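Local coordinates for RagB/SusD domain protein (Flavobacterium johnsoniae, PDB 5J90) that binds chitin as a SusD-type outer-membrane lipoprotein and probably helps capture the polysaccharide for uptake at the cell surface, at residues Asn331-Arg345 with Asn413-Ala427. Numbering follows the deposited sequence.
Sequences NAAEAYFLRAEGALR and NEVKLQKIITQKWIA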
loop_
_atom_site.group_PDB
_atom_site.type_symbol
_atom_site.label_atom_id
_atom_site.label_comp_id
_atom_site.label_asym_id
_atom_site.label_seq_id
_atom_site.Cartn_x
_atom_site.Cartn_y
_atom_site.Cartn_z
ATOM N N ASN A 331 1.372 13.543 -25.148
ATOM C CA ASN A 331 0.585 13.685 -26.370
ATOM C C ASN A 331 -0.883 13.942 -26.097
ATOM O O ASN A 331 -1.419 13.490 -25.086
ATOM C CB ASN A 331 0.658 12.410 -27.209
ATOM C CG ASN A 331 2.060 12.049 -27.622
ATOM O OD1 ASN A 331 2.848 12.909 -28.021
ATOM N ND2 ASN A 331 2.372 10.764 -27.560
ATOM N N ALA A 332 -1.554 14.624 -27.019
ATOM C CA ALA A 332 -2.991 14.801 -26.907
ATOM C C ALA A 332 -3.732 13.468 -26.742
ATOM O O ALA A 332 -4.742 13.407 -26.038
ATOM C CB ALA A 332 -3.518 15.580 -28.117
ATOM N N ALA A 333 -3.247 12.404 -27.374
ATOM C CA ALA A 333 -3.911 11.104 -27.253
ATOM C C ALA A 333 -4.081 10.688 -25.791
ATOM O O ALA A 333 -5.130 10.164 -25.408
ATOM C CB ALA A 333 -3.162 10.030 -28.026
ATOM N N GLU A 334 -3.062 10.944 -24.975
ATOM C CA GLU A 334 -3.122 10.592 -23.561
ATOM C C GLU A 334 -4.295 11.275 -22.865
ATOM O O GLU A 334 -4.929 10.680 -21.999
ATOM C CB GLU A 334 -1.820 10.970 -22.848
ATOM C CG GLU A 334 -1.878 10.654 -21.351
ATOM C CD GLU A 334 -0.600 10.943 -20.589
ATOM O OE1 GLU A 334 0.471 11.105 -21.215
ATOM O OE2 GLU A 334 -0.675 10.995 -19.341
ATOM N N ALA A 335 -4.582 12.522 -23.224
ATOM C CA ALA A 335 -5.713 13.218 -22.618
ATOM C C ALA A 335 -7.034 12.492 -22.898
ATOM O O ALA A 335 -7.895 12.398 -22.014
ATOM C CB ALA A 335 -5.768 14.659 -23.096
ATOM N N TYR A 336 -7.201 11.980 -24.118
ATOM C CA TYR A 336 -8.396 11.208 -24.440
ATOM C C TYR A 336 -8.465 9.906 -23.656
ATOM O O TYR A 336 -9.543 9.524 -23.193
ATOM C CB TYR A 336 -8.473 10.916 -25.940
ATOM C CG TYR A 336 -8.828 12.128 -26.770
ATOM C CD1 TYR A 336 -7.847 12.843 -27.445
ATOM C CD2 TYR A 336 -10.150 12.564 -26.866
ATOM C CE1 TYR A 336 -8.170 13.956 -28.213
ATOM C CE2 TYR A 336 -10.479 13.677 -27.619
ATOM C CZ TYR A 336 -9.491 14.367 -28.285
ATOM O OH TYR A 336 -9.827 15.474 -29.030
ATOM N N PHE A 337 -7.337 9.212 -23.497
ATOM C CA PHE A 337 -7.346 7.945 -22.770
ATOM C C PHE A 337 -7.525 8.153 -21.265
ATOM O O PHE A 337 -8.121 7.310 -20.588
ATOM C CB PHE A 337 -6.090 7.126 -23.078
ATOM C CG PHE A 337 -5.980 6.707 -24.527
ATOM C CD1 PHE A 337 -7.019 6.019 -25.148
ATOM C CD2 PHE A 337 -4.853 7.017 -25.271
ATOM C CE1 PHE A 337 -6.924 5.638 -26.493
ATOM C CE2 PHE A 337 -4.761 6.640 -26.607
ATOM C CZ PHE A 337 -5.792 5.947 -27.211
ATOM N N LEU A 338 -7.037 9.281 -20.752
ATOM C CA LEU A 338 -7.297 9.640 -19.364
ATOM C C LEU A 338 -8.791 9.903 -19.178
ATOM O O LEU A 338 -9.399 9.398 -18.232
ATOM C CB LEU A 338 -6.488 10.877 -18.975
ATOM C CG LEU A 338 -5.023 10.585 -18.658
ATOM C CD1 LEU A 338 -4.243 11.874 -18.675
ATOM C CD2 LEU A 338 -4.912 9.906 -17.299
ATOM N N ARG A 339 -9.377 10.685 -20.082
ATOM C CA ARG A 339 -10.810 10.963 -20.007
ATOM C C ARG A 339 -11.642 9.695 -20.185
ATOM O O ARG A 339 -12.664 9.531 -19.515
ATOM C CB ARG A 339 -11.215 12.029 -21.026
ATOM C CG ARG A 339 -10.671 13.426 -20.714
ATOM C CD ARG A 339 -10.780 14.340 -21.941
ATOM N NE ARG A 339 -12.164 14.647 -22.244
ATOM C CZ ARG A 339 -12.614 15.088 -23.415
ATOM N NH1 ARG A 339 -11.809 15.272 -24.463
ATOM N NH2 ARG A 339 -13.900 15.339 -23.541
ATOM N N ALA A 340 -11.205 8.791 -21.059
ATOM C CA ALA A 340 -11.908 7.527 -21.260
ATOM C C ALA A 340 -11.963 6.723 -19.966
ATOM O O ALA A 340 -13.020 6.213 -19.586
ATOM C CB ALA A 340 -11.261 6.710 -22.380
ATOM N N GLU A 341 -10.827 6.606 -19.279
ATOM C CA GLU A 341 -10.811 5.907 -18.003
ATOM C C GLU A 341 -11.678 6.635 -16.967
ATOM O O GLU A 341 -12.416 5.998 -16.206
ATOM C CB GLU A 341 -9.385 5.757 -17.482
ATOM C CG GLU A 341 -9.379 5.092 -16.110
ATOM C CD GLU A 341 -8.003 4.760 -15.570
ATOM O OE1 GLU A 341 -6.983 4.969 -16.259
ATOM O OE2 GLU A 341 -7.961 4.266 -14.422
ATOM N N GLY A 342 -11.597 7.962 -16.925
ATOM C CA GLY A 342 -12.446 8.741 -16.039
ATOM C C GLY A 342 -13.919 8.467 -16.295
ATOM O O GLY A 342 -14.716 8.371 -15.351
ATOM N N ALA A 343 -14.288 8.331 -17.566
ATOM C CA ALA A 343 -15.681 8.053 -17.918
ATOM C C ALA A 343 -16.079 6.653 -17.433
ATOM O O ALA A 343 -17.194 6.456 -16.933
ATOM C CB ALA A 343 -15.877 8.183 -19.416
ATOM N N LEU A 344 -15.180 5.680 -17.553
ATOM C CA LEU A 344 -15.432 4.353 -16.991
ATOM C C LEU A 344 -15.761 4.429 -15.512
ATOM O O LEU A 344 -16.560 3.640 -14.996
ATOM C CB LEU A 344 -14.198 3.468 -17.133
ATOM C CG LEU A 344 -13.930 2.648 -18.380
ATOM C CD1 LEU A 344 -12.881 1.594 -18.037
ATOM C CD2 LEU A 344 -15.214 1.999 -18.914
ATOM N N ARG A 345 -15.124 5.370 -14.823
ATOM C CA ARG A 345 -15.302 5.551 -13.389
ATOM C C ARG A 345 -16.504 6.429 -13.036
ATOM O O ARG A 345 -16.801 6.646 -11.861
ATOM C CB ARG A 345 -14.013 6.106 -12.767
ATOM C CG ARG A 345 -12.833 5.165 -12.967
ATOM C CD ARG A 345 -11.549 5.678 -12.305
ATOM N NE ARG A 345 -10.447 4.764 -12.590
ATOM C CZ ARG A 345 -10.257 3.607 -11.961
ATOM N NH1 ARG A 345 -11.068 3.228 -10.983
ATOM N NH2 ARG A 345 -9.258 2.822 -12.311
ATOM N N ASN A 413 -15.437 -4.005 -16.796
ATOM C CA ASN A 413 -14.646 -2.797 -16.579
ATOM C C ASN A 413 -13.149 -3.061 -16.705
ATOM O O ASN A 413 -12.416 -2.214 -17.223
ATOM C CB ASN A 413 -14.969 -2.161 -15.224
ATOM C CG ASN A 413 -16.324 -1.479 -15.214
ATOM O OD1 ASN A 413 -16.836 -1.079 -16.260
ATOM N ND2 ASN A 413 -16.910 -1.341 -14.033
ATOM N N GLU A 414 -12.693 -4.218 -16.236
ATOM C CA GLU A 414 -11.281 -4.576 -16.384
ATOM C C GLU A 414 -10.859 -4.711 -17.842
ATOM O O GLU A 414 -9.784 -4.239 -18.218
ATOM C CB GLU A 414 -10.928 -5.845 -15.609
ATOM C CG GLU A 414 -10.886 -5.652 -14.090
ATOM C CD GLU A 414 -9.707 -4.815 -13.586
ATOM O OE1 GLU A 414 -8.807 -4.435 -14.374
ATOM O OE2 GLU A 414 -9.686 -4.540 -12.371
ATOM N N VAL A 415 -11.690 -5.340 -18.673
ATOM C CA VAL A 415 -11.347 -5.486 -20.083
ATOM C C VAL A 415 -11.394 -4.127 -20.789
ATOM O O VAL A 415 -10.513 -3.823 -21.600
ATOM C CB VAL A 415 -12.229 -6.543 -20.790
ATOM C CG1 VAL A 415 -12.137 -6.396 -22.313
ATOM C CG2 VAL A 415 -11.803 -7.942 -20.362
ATOM N N LYS A 416 -12.387 -3.304 -20.455
ATOM C CA LYS A 416 -12.457 -1.948 -20.991
ATOM C C LYS A 416 -11.195 -1.160 -20.640
ATOM O O LYS A 416 -10.611 -0.497 -21.506
ATOM C CB LYS A 416 -13.714 -1.232 -20.487
ATOM C CG LYS A 416 -15.016 -1.778 -21.097
ATOM C CD LYS A 416 -16.249 -1.192 -20.433
ATOM C CE LYS A 416 -17.512 -1.621 -21.186
ATOM N NZ LYS A 416 -18.745 -1.061 -20.561
ATOM N N LEU A 417 -10.769 -1.247 -19.376
ATOM C CA LEU A 417 -9.566 -0.557 -18.953
ATOM C C LEU A 417 -8.342 -1.119 -19.667
ATOM O O LEU A 417 -7.475 -0.358 -20.083
ATOM C CB LEU A 417 -9.392 -0.636 -17.431
ATOM C CG LEU A 417 -8.188 0.144 -16.880
ATOM C CD1 LEU A 417 -8.304 1.619 -17.188
ATOM C CD2 LEU A 417 -8.049 -0.081 -15.367
ATOM N N GLN A 418 -8.262 -2.440 -19.816
ATOM C CA GLN A 418 -7.151 -3.045 -20.543
ATOM C C GLN A 418 -7.049 -2.504 -21.970
ATOM O O GLN A 418 -5.948 -2.245 -22.462
ATOM C CB GLN A 418 -7.256 -4.575 -20.531
ATOM C CG GLN A 418 -6.075 -5.278 -21.176
ATOM C CD GLN A 418 -6.188 -6.796 -21.114
ATOM O OE1 GLN A 418 -7.221 -7.339 -20.705
ATOM N NE2 GLN A 418 -5.132 -7.489 -21.530
ATOM N N LYS A 419 -8.188 -2.330 -22.637
ATOM C CA LYS A 419 -8.188 -1.777 -23.988
ATOM C C LYS A 419 -7.666 -0.349 -23.973
ATOM O O LYS A 419 -6.790 0.007 -24.764
ATOM C CB LYS A 419 -9.594 -1.816 -24.594
ATOM C CG LYS A 419 -10.048 -3.218 -24.991
ATOM C CD LYS A 419 -11.513 -3.204 -25.402
ATOM C CE LYS A 419 -12.022 -4.614 -25.693
ATOM N NZ LYS A 419 -11.560 -5.129 -27.022
ATOM N N ILE A 420 -8.210 0.468 -23.078
ATOM C CA ILE A 420 -7.791 1.862 -22.966
ATOM C C ILE A 420 -6.289 1.999 -22.703
ATOM O O ILE A 420 -5.584 2.749 -23.392
ATOM C CB ILE A 420 -8.589 2.579 -21.861
ATOM C CG1 ILE A 420 -10.049 2.729 -22.297
ATOM C CG2 ILE A 420 -7.977 3.937 -21.554
ATOM C CD1 ILE A 420 -10.999 3.113 -21.158
ATOM N N ILE A 421 -5.792 1.263 -21.717
ATOM C CA ILE A 421 -4.382 1.378 -21.356
ATOM C C ILE A 421 -3.474 0.801 -22.451
ATOM O O ILE A 421 -2.382 1.317 -22.682
ATOM C CB ILE A 421 -4.085 0.729 -19.985
ATOM C CG1 ILE A 421 -4.937 1.371 -18.874
ATOM C CG2 ILE A 421 -2.598 0.835 -19.654
ATOM C CD1 ILE A 421 -4.731 2.860 -18.703
ATOM N N THR A 422 -3.917 -0.253 -23.139
ATOM C CA THR A 422 -3.121 -0.792 -24.249
ATOM C C THR A 422 -2.932 0.276 -25.330
ATOM O O THR A 422 -1.814 0.505 -25.802
ATOM C CB THR A 422 -3.782 -2.044 -24.866
ATOM O OG1 THR A 422 -3.809 -3.094 -23.893
ATOM C CG2 THR A 422 -3.009 -2.525 -26.093
ATOM N N GLN A 423 -4.017 0.948 -25.698
ATOM C CA GLN A 423 -3.933 1.983 -26.725
ATOM C C GLN A 423 -3.146 3.198 -26.238
ATOM O O GLN A 423 -2.402 3.826 -26.998
ATOM C CB GLN A 423 -5.328 2.347 -27.228
ATOM C CG GLN A 423 -5.915 1.240 -28.104
ATOM C CD GLN A 423 -5.050 0.944 -29.325
ATOM O OE1 GLN A 423 -4.523 1.857 -29.966
ATOM N NE2 GLN A 423 -4.902 -0.340 -29.650
ATOM N N LYS A 424 -3.281 3.506 -24.954
ATOM C CA LYS A 424 -2.523 4.583 -24.335
ATOM C C LYS A 424 -1.022 4.269 -24.387
ATOM O O LYS A 424 -0.192 5.122 -24.743
ATOM C CB LYS A 424 -3.001 4.706 -22.888
ATOM C CG LYS A 424 -2.572 5.941 -22.155
ATOM C CD LYS A 424 -3.222 5.901 -20.765
ATOM C CE LYS A 424 -2.863 7.100 -19.940
ATOM N NZ LYS A 424 -3.190 6.814 -18.511
ATOM N N TRP A 425 -0.687 3.030 -24.052
ATOM C CA TRP A 425 0.685 2.545 -24.074
ATOM C C TRP A 425 1.277 2.650 -25.490
ATOM O O TRP A 425 2.388 3.152 -25.664
ATOM C CB TRP A 425 0.682 1.114 -23.541
ATOM C CG TRP A 425 1.990 0.359 -23.443
ATOM C CD1 TRP A 425 2.841 0.319 -22.371
ATOM C CD2 TRP A 425 2.520 -0.566 -24.405
ATOM N NE1 TRP A 425 3.884 -0.537 -22.623
ATOM C CE2 TRP A 425 3.718 -1.089 -23.870
ATOM C CE3 TRP A 425 2.111 -0.984 -25.679
ATOM C CZ2 TRP A 425 4.501 -2.021 -24.551
ATOM C CZ3 TRP A 425 2.899 -1.904 -26.361
ATOM C CH2 TRP A 425 4.079 -2.411 -25.796
ATOM N N ILE A 426 0.533 2.213 -26.503
ATOM C CA ILE A 426 1.047 2.334 -27.870
ATOM C C ILE A 426 1.271 3.805 -28.237
ATOM O O ILE A 426 2.314 4.161 -28.791
ATOM C CB ILE A 426 0.130 1.661 -28.925
ATOM C CG1 ILE A 426 0.011 0.161 -28.660
ATOM C CG2 ILE A 426 0.680 1.901 -30.344
ATOM C CD1 ILE A 426 -1.089 -0.532 -29.481
ATOM N N ALA A 427 0.296 4.658 -27.932
ATOM C CA ALA A 427 0.365 6.068 -28.304
ATOM C C ALA A 427 1.528 6.821 -27.657
ATOM O O ALA A 427 2.050 7.775 -28.240
ATOM C CB ALA A 427 -0.966 6.764 -27.994
HETATM O O HOH W 1 -1.476 8.915 -17.657
HETATM O O HOH W 2 -6.087 6.424 -18.401
HETATM O O HOH W 3 -18.134 1.461 -16.058
#
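Phe337 lays one face of its ring over the backbone of helix 413-427, with Lys424 N 3.8 Å above the ring plane and offset toward the rim. Phe337 CZ rests on Gln423 CB at 3.6 Å, while Ala427 CB meets the ring at its edge. With CG anti to its own carbonyl carbon (chi1 -64°), Phe337 becomes a knob in the hole formed by Ile420, Gln423, Lys424 and Ala427. Ile420 returns the fit: its CD1 lies 3.8 Å from Ala340 CB and meets Leu344 tip to tip, and its CG2 nestles against the Phe337 carbonyl oxygen. Farther along, the two methyls of Leu344 straddle Lys416 CB, CD2 also touching Lys416 CD. This reciprocal knobs-into-holes packing joins two antiparallel helices (168°) of the helical, TPR-related SusD fold; they are not consecutive in sequence, and helix 353-368, one of those between them, touches both. Lys424 runs extended past Phe337 in the opposite direction, CG anti to the backbone N (chi1 -167°), and this carries its ammonium to a buried polar layer. There NZ forms a salt bridge with Asp438 and donates to two waters, one bound to Glu334 OE2, the other held 2.7 Å from Glu341 OE1 and also donating to Phe337 O. Glu334 itself pairs with Arg209. Glu341 CD lies 3.5 Å from Leu417 CD1. Arg345 grips Glu341 OE2 side-on, the oxygen lying in the guanidinium plane: NH2 takes its anti lone pair at 2.9 Å, NE bonds the same atom, and Arg441 pairs with it too. Were Glu341 an alanine, Arg345 and Arg441 would probably lose their shared carboxylate and the Lys424-bound water one of its acceptors. At the Leu344 end, a third water donates to both Leu344 O and Asn413 OD1.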